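Local coordinates for protein hypothetical methylmalonyl-CoA decarboxylase alpha subunit (Sulfolobus tokodaii, PDB 1X0U) that is of unknown function but is probably a carboxyl transferase subunit with a crotonase-type fold, at residues L48-D52 with W85-G90; P128-D134 with P165-A171; R248-Y252 with G302-E306. All blocks are in the same frame, centred on the assembly; numbering follows the deposited sequence.

Contact 1. Residues L48-D52 with W85-G90; sequences LLFDD and WGKVDG
D51 grips the turn that closes strand 81-88, just after helix 42-49 runs out, near the margin of a crotonase-type sheet. Three hydrogen bonds make the polar part. D51 N donates to K87 O (2.7 Å), while the D51 carboxylate takes the two successive amides of the turn, D89 N on OD1 at 2.7 Å and G90 N on OD2 at 2.8 Å. Each oxygen uses its syn lone pair, so the forked grip fixes the rotation of the group and ties down the hairpin turn leading to strand 91-98. A water accepts from K87 N. The lysine's own ammonium lies elsewhere, in a salt bridge with E503 of the second subunit.

Apolar contacts fill the buried side. F50, the first residue to leave the helix, has CG anti to its carbonyl carbon (chi1 -68°), which carries the ring along the strand toward G86; there it packs directly on the glycine backbone, with F50 CD2 3.4 Å from G86 C. K87 O sits at the ring edge, near its plane. L49 adds CD1 against both methyls of V88, and V88 CG2 meets F50 CD2 at 3.7 Å.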
loop_
_atom_site.group_PDB
_atom_site.type_symbol
_atom_site.label_atom_id
_atom_site.label_comp_id
_atom_site.label_asym_id
_atom_site.label_seq_id
_atom_site.Cartn_x
_atom_site.Cartn_y
_atom_site.Cartn_z
ATOM N N LEU A 48 23.711 26.757 -24.630
ATOM C CA LEU A 48 23.937 25.722 -25.641
ATOM C C LEU A 48 23.030 24.513 -25.353
ATOM O O LEU A 48 22.328 24.021 -26.241
ATOM C CB LEU A 48 25.404 25.265 -25.629
ATOM C CG LEU A 48 26.454 25.779 -26.625
ATOM C CD1 LEU A 48 25.855 26.756 -27.625
ATOM C CD2 LEU A 48 27.590 26.431 -25.853
ATOM N N LEU A 49 23.036 24.059 -24.100
ATOM C CA LEU A 49 22.256 22.902 -23.680
ATOM C C LEU A 49 20.738 23.001 -23.768
ATOM O O LEU A 49 20.076 22.076 -24.235
ATOM C CB LEU A 49 22.630 22.519 -22.244
ATOM C CG LEU A 49 21.775 21.429 -21.582
ATOM C CD1 LEU A 49 21.800 20.175 -22.440
ATOM C CD2 LEU A 49 22.307 21.133 -20.175
ATOM N N PHE A 50 20.174 24.107 -23.310
ATOM C CA PHE A 50 18.728 24.226 -23.315
ATOM C C PHE A 50 18.188 24.806 -24.587
ATOM O O PHE A 50 18.849 25.634 -25.202
ATOM C CB PHE A 50 18.282 25.038 -22.108
ATOM C CG PHE A 50 18.512 24.326 -20.813
ATOM C CD1 PHE A 50 19.700 24.483 -20.120
ATOM C CD2 PHE A 50 17.558 23.438 -20.321
ATOM C CE1 PHE A 50 19.930 23.770 -18.950
ATOM C CE2 PHE A 50 17.784 22.726 -19.158
ATOM C CZ PHE A 50 18.967 22.890 -18.474
ATOM N N ASP A 51 17.006 24.346 -24.993
ATOM C CA ASP A 51 16.389 24.817 -26.223
ATOM C C ASP A 51 16.625 26.308 -26.245
ATOM O O ASP A 51 15.805 27.117 -25.807
ATOM C CB ASP A 51 14.911 24.439 -26.243
ATOM C CG ASP A 51 14.718 22.940 -26.221
ATOM O OD1 ASP A 51 15.705 22.238 -26.511
ATOM O OD2 ASP A 51 13.610 22.456 -25.927
ATOM N N ASP A 52 17.823 26.608 -26.741
ATOM C CA ASP A 52 18.403 27.928 -26.843
ATOM C C ASP A 52 17.407 29.031 -26.756
ATOM O O ASP A 52 16.350 29.004 -27.391
ATOM C CB ASP A 52 19.257 28.044 -28.122
ATOM C CG ASP A 52 20.475 27.109 -28.102
ATOM O OD1 ASP A 52 21.481 27.420 -28.790
ATOM O OD2 ASP A 52 20.427 26.065 -27.406
ATOM N N TRP A 85 15.966 25.503 -14.378
ATOM C CA TRP A 85 15.524 24.452 -15.282
ATOM C C TRP A 85 15.147 25.064 -16.623
ATOM O O TRP A 85 14.960 26.273 -16.731
ATOM C CB TRP A 85 14.296 23.749 -14.701
ATOM C CG TRP A 85 13.015 24.526 -14.908
ATOM C CD1 TRP A 85 12.173 24.441 -15.975
ATOM C CD2 TRP A 85 12.464 25.544 -14.044
ATOM N NE1 TRP A 85 11.132 25.342 -15.837
ATOM C CE2 TRP A 85 11.287 26.029 -14.663
ATOM C CE3 TRP A 85 12.854 26.090 -12.816
ATOM C CZ2 TRP A 85 10.495 27.035 -14.092
ATOM C CZ3 TRP A 85 12.067 27.093 -12.247
ATOM C CH2 TRP A 85 10.899 27.554 -12.889
ATOM N N GLY A 86 15.021 24.204 -17.628
ATOM C CA GLY A 86 14.627 24.621 -18.956
ATOM C C GLY A 86 14.163 23.402 -19.748
ATOM O O GLY A 86 13.844 22.353 -19.188
ATOM N N LYS A 87 14.129 23.542 -21.065
ATOM C CA LYS A 87 13.715 22.458 -21.938
ATOM C C LYS A 87 14.925 22.001 -22.742
ATOM O O LYS A 87 15.716 22.825 -23.205
ATOM C CB LYS A 87 12.626 22.942 -22.907
ATOM C CG LYS A 87 11.222 22.374 -22.689
ATOM C CD LYS A 87 10.626 22.810 -21.374
ATOM C CE LYS A 87 9.164 22.382 -21.247
ATOM N NZ LYS A 87 8.236 23.191 -22.094
ATOM N N VAL A 88 15.086 20.687 -22.867
ATOM C CA VAL A 88 16.153 20.110 -23.671
ATOM C C VAL A 88 15.344 19.219 -24.610
ATOM O O VAL A 88 14.820 18.200 -24.190
ATOM C CB VAL A 88 17.136 19.228 -22.855
ATOM C CG1 VAL A 88 18.217 18.693 -23.777
ATOM C CG2 VAL A 88 17.772 20.025 -21.733
ATOM N N ASP A 89 15.220 19.629 -25.866
ATOM C CA ASP A 89 14.432 18.893 -26.849
ATOM C C ASP A 89 12.964 18.823 -26.433
ATOM O O ASP A 89 12.305 17.804 -26.606
ATOM C CB ASP A 89 15.001 17.482 -27.052
ATOM C CG ASP A 89 16.325 17.499 -27.798
ATOM O OD1 ASP A 89 16.367 18.076 -28.902
ATOM O OD2 ASP A 89 17.320 16.948 -27.287
ATOM N N GLY A 90 12.460 19.926 -25.886
ATOM C CA GLY A 90 11.069 19.986 -25.462
ATOM C C GLY A 90 10.749 19.276 -24.161
ATOM O O GLY A 90 9.600 19.253 -23.730
HETATM O O HOH W 1 14.685 26.077 -22.767
#

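Contact 2. Residues P128-D134 with P165-A171; sequences PVVGIND and PQITIMA
V129 N and P165 O open a run of six backbone hydrogen bonds that zips strand 129-133 to strand 166-170, neighbouring parallel strands of a crotonase-type sheet joined by the beta-alpha-beta crossover through helix 144-160. The strands run 14° apart, and the spacing is not even. V129 N to P165 O is 3.2 Å, the longest of the six; in the middle I169 N reaches G131 O at 2.8 Å. Toward the C-terminal end N133 N reaches I169 O at 2.7 Å, although bent to 140°. V130 CA comes within 3.0 Å of I167 O in a CA-H...O contact.

The two faces differ in fit. On the apolar face of V130, I132, I167 and I169, I132 CG2 runs alongside I169 CB, and helix 239-252 touches I167 and I169. The face of V129, Q166, T168 and N133 is mixed: V129 CG1 packs on Q166 CG at 3.6 Å, G131 brings no side chain to T168, and P182 of helix 180-184 lies over T168. M170 curls back and sets CE 3.6 Å from N133 CB. Neither face is a solvent side, since every residue here is buried; the looser fit is at the proline end, where P128 CG and P165 CD are 4.0 Å apart.

Within the two segments D134 is the one ionisable side chain. Its OD1 bridges to K39, while OD2 bridges to R45 and takes a hydrogen bond from Q34, so this buried carboxylate is probably kept ionised.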
loop_
_atom_site.group_PDB
_atom_site.type_symbol
_atom_site.label_atom_id
_atom_site.label_comp_id
_atom_site.label_asym_id
_atom_site.label_seq_id
_atom_site.Cartn_x
_atom_site.Cartn_y
_atom_site.Cartn_z
ATOM N N PRO A 128 15.127 15.118 -15.013
ATOM C CA PRO A 128 16.565 14.836 -14.962
ATOM C C PRO A 128 17.344 16.060 -14.475
ATOM O O PRO A 128 16.823 17.175 -14.458
ATOM C CB PRO A 128 16.916 14.512 -16.416
ATOM C CG PRO A 128 15.595 14.047 -17.023
ATOM C CD PRO A 128 14.601 14.984 -16.386
ATOM N N VAL A 129 18.596 15.840 -14.088
ATOM C CA VAL A 129 19.462 16.916 -13.640
ATOM C C VAL A 129 20.862 16.752 -14.219
ATOM O O VAL A 129 21.489 15.704 -14.066
ATOM C CB VAL A 129 19.608 16.954 -12.105
ATOM C CG1 VAL A 129 19.944 15.573 -11.585
ATOM C CG2 VAL A 129 20.719 17.925 -11.715
ATOM N N VAL A 130 21.351 17.775 -14.905
ATOM C CA VAL A 130 22.698 17.675 -15.417
ATOM C C VAL A 130 23.504 18.760 -14.728
ATOM O O VAL A 130 23.116 19.935 -14.704
ATOM C CB VAL A 130 22.785 17.815 -16.978
ATOM C CG1 VAL A 130 21.407 17.764 -17.606
ATOM C CG2 VAL A 130 23.542 19.070 -17.351
ATOM N N GLY A 131 24.608 18.340 -14.125
ATOM C CA GLY A 131 25.468 19.277 -13.435
ATOM C C GLY A 131 26.709 19.578 -14.248
ATOM O O GLY A 131 27.555 18.707 -14.442
ATOM N N ILE A 132 26.809 20.811 -14.734
ATOM C CA ILE A 132 27.964 21.231 -15.512
ATOM C C ILE A 132 28.996 21.764 -14.513
ATOM O O ILE A 132 28.978 22.940 -14.117
ATOM C CB ILE A 132 27.569 22.322 -16.526
ATOM C CG1 ILE A 132 26.292 21.903 -17.266
ATOM C CG2 ILE A 132 28.693 22.519 -17.539
ATOM C CD1 ILE A 132 25.783 22.933 -18.251
ATOM N N ASN A 133 29.893 20.873 -14.100
ATOM C CA ASN A 133 30.929 21.192 -13.124
ATOM C C ASN A 133 32.108 22.009 -13.647
ATOM O O ASN A 133 32.554 21.820 -14.772
ATOM C CB ASN A 133 31.441 19.894 -12.498
ATOM C CG ASN A 133 30.455 19.298 -11.506
ATOM O OD1 ASN A 133 29.281 19.059 -11.832
ATOM N ND2 ASN A 133 30.926 19.058 -10.285
ATOM N N ASP A 134 32.602 22.913 -12.806
ATOM C CA ASP A 134 33.743 23.774 -13.122
ATOM C C ASP A 134 34.104 24.436 -11.798
ATOM O O ASP A 134 33.966 25.651 -11.624
ATOM C CB ASP A 134 33.361 24.839 -14.154
ATOM C CG ASP A 134 34.570 25.411 -14.876
ATOM O OD1 ASP A 134 35.712 25.160 -14.415
ATOM O OD2 ASP A 134 34.380 26.113 -15.902
ATOM N N PRO A 165 17.356 10.546 -13.786
ATOM C CA PRO A 165 18.678 10.446 -14.413
ATOM C C PRO A 165 19.572 11.592 -13.948
ATOM O O PRO A 165 19.141 12.740 -13.921
ATOM C CB PRO A 165 18.369 10.552 -15.909
ATOM C CG PRO A 165 16.943 10.105 -16.010
ATOM C CD PRO A 165 16.309 10.738 -14.802
ATOM N N GLN A 166 20.811 11.273 -13.598
ATOM C CA GLN A 166 21.768 12.275 -13.148
ATOM C C GLN A 166 23.036 12.226 -13.984
ATOM O O GLN A 166 23.820 11.272 -13.887
ATOM C CB GLN A 166 22.136 12.034 -11.688
ATOM C CG GLN A 166 20.999 12.223 -10.708
ATOM C CD GLN A 166 21.419 11.854 -9.308
ATOM O OE1 GLN A 166 21.443 10.670 -8.936
ATOM N NE2 GLN A 166 21.793 12.861 -8.524
ATOM N N ILE A 167 23.237 13.264 -14.791
ATOM C CA ILE A 167 24.407 13.363 -15.664
ATOM C C ILE A 167 25.303 14.540 -15.259
ATOM O O ILE A 167 24.822 15.633 -15.002
ATOM C CB ILE A 167 23.972 13.566 -17.128
ATOM C CG1 ILE A 167 23.083 12.404 -17.568
ATOM C CG2 ILE A 167 25.183 13.657 -18.020
ATOM C CD1 ILE A 167 22.369 12.636 -18.896
ATOM N N THR A 168 26.608 14.313 -15.199
ATOM C CA THR A 168 27.517 15.392 -14.840
ATOM C C THR A 168 28.478 15.675 -15.987
ATOM O O THR A 168 29.015 14.749 -16.590
ATOM C CB THR A 168 28.398 15.048 -13.621
ATOM O OG1 THR A 168 29.424 14.136 -14.022
ATOM C CG2 THR A 168 27.587 14.423 -12.518
ATOM N N ILE A 169 28.671 16.947 -16.308
ATOM C CA ILE A 169 29.642 17.310 -17.334
ATOM C C ILE A 169 30.779 17.863 -16.505
ATOM O O ILE A 169 30.625 18.894 -15.841
ATOM C CB ILE A 169 29.143 18.423 -18.285
ATOM C CG1 ILE A 169 27.958 17.926 -19.110
ATOM C CG2 ILE A 169 30.272 18.857 -19.225
ATOM C CD1 ILE A 169 27.443 18.971 -20.071
ATOM N N MET A 170 31.896 17.151 -16.485
ATOM C CA MET A 170 33.057 17.611 -15.744
ATOM C C MET A 170 33.805 18.549 -16.689
ATOM O O MET A 170 34.529 18.098 -17.577
ATOM C CB MET A 170 33.947 16.427 -15.344
ATOM C CG MET A 170 35.253 16.831 -14.658
ATOM S SD MET A 170 34.976 18.047 -13.357
ATOM C CE MET A 170 33.725 17.115 -12.359
ATOM N N ALA A 171 33.602 19.851 -16.521
ATOM C CA ALA A 171 34.259 20.829 -17.385
ATOM C C ALA A 171 35.144 21.777 -16.580
ATOM O O ALA A 171 35.191 22.982 -16.851
ATOM C CB ALA A 171 33.202 21.618 -18.177
#

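Contact 3. Residues R248-Y252 with G302-E306; sequences RLLSY and GEFLE
The end of helix 239-252 packs here on the start of strand 305-307 and the loop before it. That strand is an edge strand, within this chain, of the second crotonase-type sheet, so the contact joins it to a helix that packs on strand 166-170 of the first. L305 carries it. Its CG stands anti to the backbone N (chi1 -168°), which sends the isobutyl group toward the helix, where L305 CD1 meets L249 CA and Y252 CD2, each at 3.7 Å, and L249 CD1 at 4.0 Å. L305 CB approaches Y252 CE2 as well, so the leucine is wedged between the tyrosine ring and the helix backbone.

R248 lies along the outer side of this apolar patch. Its chain, stretched out from CG to NE, passes that of L305 head to tail, and one face of the guanidinium lies over L305 CB, 3.9 Å from R248 CZ. The charged end has two kinds of partner. R248 NH2 is 2.9 Å from E303 OE2 in a salt bridge, but the oxygen lies far from the guanidinium plane and no N-H is aimed at it, so the attraction is one of charge; the planes of the two groups are only 18° apart. R248 NH1 instead donates in plane to a water oxygen 2.9 Å away, and that water donates to F304 O at 2.7 Å, bridging the arginine to the backbone.

Beyond the two segments, F234 of strand 234-236 touches both L249 and L305, F319 of strand 315-322 reaches L249 and bonds through its backbone to L305, and I167 of strand 166-170 lies against L249 and L250.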
loop_
_atom_site.group_PDB
_atom_site.type_symbol
_atom_site.label_atom_id
_atom_site.label_comp_id
_atom_site.label_asym_id
_atom_site.label_seq_id
_atom_site.Cartn_x
_atom_site.Cartn_y
_atom_site.Cartn_z
ATOM N N ARG A 248 22.115 13.818 -26.417
ATOM C CA ARG A 248 21.922 12.510 -27.028
ATOM C C ARG A 248 21.662 11.458 -25.952
ATOM O O ARG A 248 20.812 10.576 -26.121
ATOM C CB ARG A 248 23.147 12.127 -27.858
ATOM C CG ARG A 248 22.903 10.911 -28.735
ATOM C CD ARG A 248 24.165 10.417 -29.418
ATOM N NE ARG A 248 23.920 9.132 -30.069
ATOM C CZ ARG A 248 24.876 8.316 -30.498
ATOM N NH1 ARG A 248 26.151 8.651 -30.347
ATOM N NH2 ARG A 248 24.555 7.164 -31.070
ATOM N N LEU A 249 22.390 11.557 -24.843
ATOM C CA LEU A 249 22.216 10.623 -23.744
ATOM C C LEU A 249 20.794 10.754 -23.211
ATOM O O LEU A 249 20.085 9.764 -23.062
ATOM C CB LEU A 249 23.221 10.925 -22.629
ATOM C CG LEU A 249 23.157 10.008 -21.409
ATOM C CD1 LEU A 249 23.301 8.550 -21.872
ATOM C CD2 LEU A 249 24.265 10.385 -20.415
ATOM N N LEU A 250 20.370 11.982 -22.931
ATOM C CA LEU A 250 19.021 12.217 -22.417
ATOM C C LEU A 250 17.947 11.653 -23.343
ATOM O O LEU A 250 16.919 11.148 -22.872
ATOM C CB LEU A 250 18.772 13.713 -22.219
ATOM C CG LEU A 250 19.428 14.394 -21.017
ATOM C CD1 LEU A 250 19.299 15.905 -21.178
ATOM C CD2 LEU A 250 18.770 13.924 -19.716
ATOM N N SER A 251 18.179 11.742 -24.653
ATOM C CA SER A 251 17.209 11.239 -25.625
ATOM C C SER A 251 16.924 9.754 -25.429
ATOM O O SER A 251 15.873 9.276 -25.827
ATOM C CB SER A 251 17.691 11.481 -27.065
ATOM O OG SER A 251 18.795 10.650 -27.406
ATOM N N TYR A 252 17.850 9.026 -24.811
ATOM C CA TYR A 252 17.649 7.593 -24.592
ATOM C C TYR A 252 16.995 7.277 -23.242
ATOM O O TYR A 252 16.534 6.149 -23.009
ATOM C CB TYR A 252 18.989 6.844 -24.655
ATOM C CG TYR A 252 19.570 6.669 -26.045
ATOM C CD1 TYR A 252 18.984 5.799 -26.968
ATOM C CD2 TYR A 252 20.715 7.360 -26.428
ATOM C CE1 TYR A 252 19.525 5.624 -28.234
ATOM C CE2 TYR A 252 21.264 7.194 -27.695
ATOM C CZ TYR A 252 20.667 6.330 -28.589
ATOM O OH TYR A 252 21.207 6.193 -29.839
ATOM N N GLY A 302 21.988 1.297 -37.294
ATOM C CA GLY A 302 23.316 1.024 -36.766
ATOM C C GLY A 302 23.844 1.973 -35.694
ATOM O O GLY A 302 25.023 1.922 -35.372
ATOM N N GLU A 303 22.993 2.826 -35.131
ATOM C CA GLU A 303 23.443 3.761 -34.099
ATOM C C GLU A 303 23.605 3.140 -32.712
ATOM O O GLU A 303 22.756 2.380 -32.246
ATOM C CB GLU A 303 22.513 4.973 -34.022
ATOM C CG GLU A 303 23.000 6.176 -34.847
ATOM C CD GLU A 303 24.521 6.378 -34.770
ATOM O OE1 GLU A 303 25.260 5.690 -35.511
ATOM O OE2 GLU A 303 24.986 7.215 -33.966
ATOM N N PHE A 304 24.709 3.479 -32.055
ATOM C CA PHE A 304 25.015 2.935 -30.742
ATOM C C PHE A 304 25.783 3.962 -29.907
ATOM O O PHE A 304 26.881 4.385 -30.291
ATOM C CB PHE A 304 25.850 1.657 -30.922
ATOM C CG PHE A 304 26.251 0.982 -29.634
ATOM C CD1 PHE A 304 25.290 0.567 -28.715
ATOM C CD2 PHE A 304 27.588 0.695 -29.381
ATOM C CE1 PHE A 304 25.656 -0.128 -27.569
ATOM C CE2 PHE A 304 27.968 0.002 -28.242
ATOM C CZ PHE A 304 27.002 -0.414 -27.330
ATOM N N LEU A 305 25.197 4.368 -28.780
ATOM C CA LEU A 305 25.841 5.330 -27.887
ATOM C C LEU A 305 26.556 4.455 -26.870
ATOM O O LEU A 305 25.935 3.900 -25.948
ATOM C CB LEU A 305 24.797 6.231 -27.203
ATOM C CG LEU A 305 25.336 7.464 -26.451
ATOM C CD1 LEU A 305 24.214 8.220 -25.775
ATOM C CD2 LEU A 305 26.329 7.023 -25.419
ATOM N N GLU A 306 27.866 4.324 -27.041
ATOM C CA GLU A 306 28.641 3.460 -26.167
ATOM C C GLU A 306 29.121 4.077 -24.863
ATOM O O GLU A 306 29.809 5.101 -24.850
ATOM C CB GLU A 306 29.832 2.876 -26.927
ATOM C CG GLU A 306 30.505 1.744 -26.178
ATOM C CD GLU A 306 31.430 0.941 -27.059
ATOM O OE1 GLU A 306 31.276 1.002 -28.288
ATOM O OE2 GLU A 306 32.303 0.239 -26.530
HETATM O O HOH W 2 28.109 6.694 -31.088
#

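Contact 2 is the core of the three, buried throughout and held by backbone bonds between parallel strands; contacts 1 and 3 are partly buried, and the charged D51, R248 and E303 that serve them are partly or fully exposed. Contact 1 reaches the same sheet as contact 2 through strand 81-88, and meets it where L49 CD2 packs on V130 CG2 at 3.7 Å. Contact 3 sets a helix against the other sheet's edge strand. That helix, 239-252, is the common neighbour: L250 touches V88 of contact 1 as well as P128 and I167 of contact 2. The carboxylate of contact 1 takes backbone amides, whereas in contact 3 a carboxylate faces an arginine.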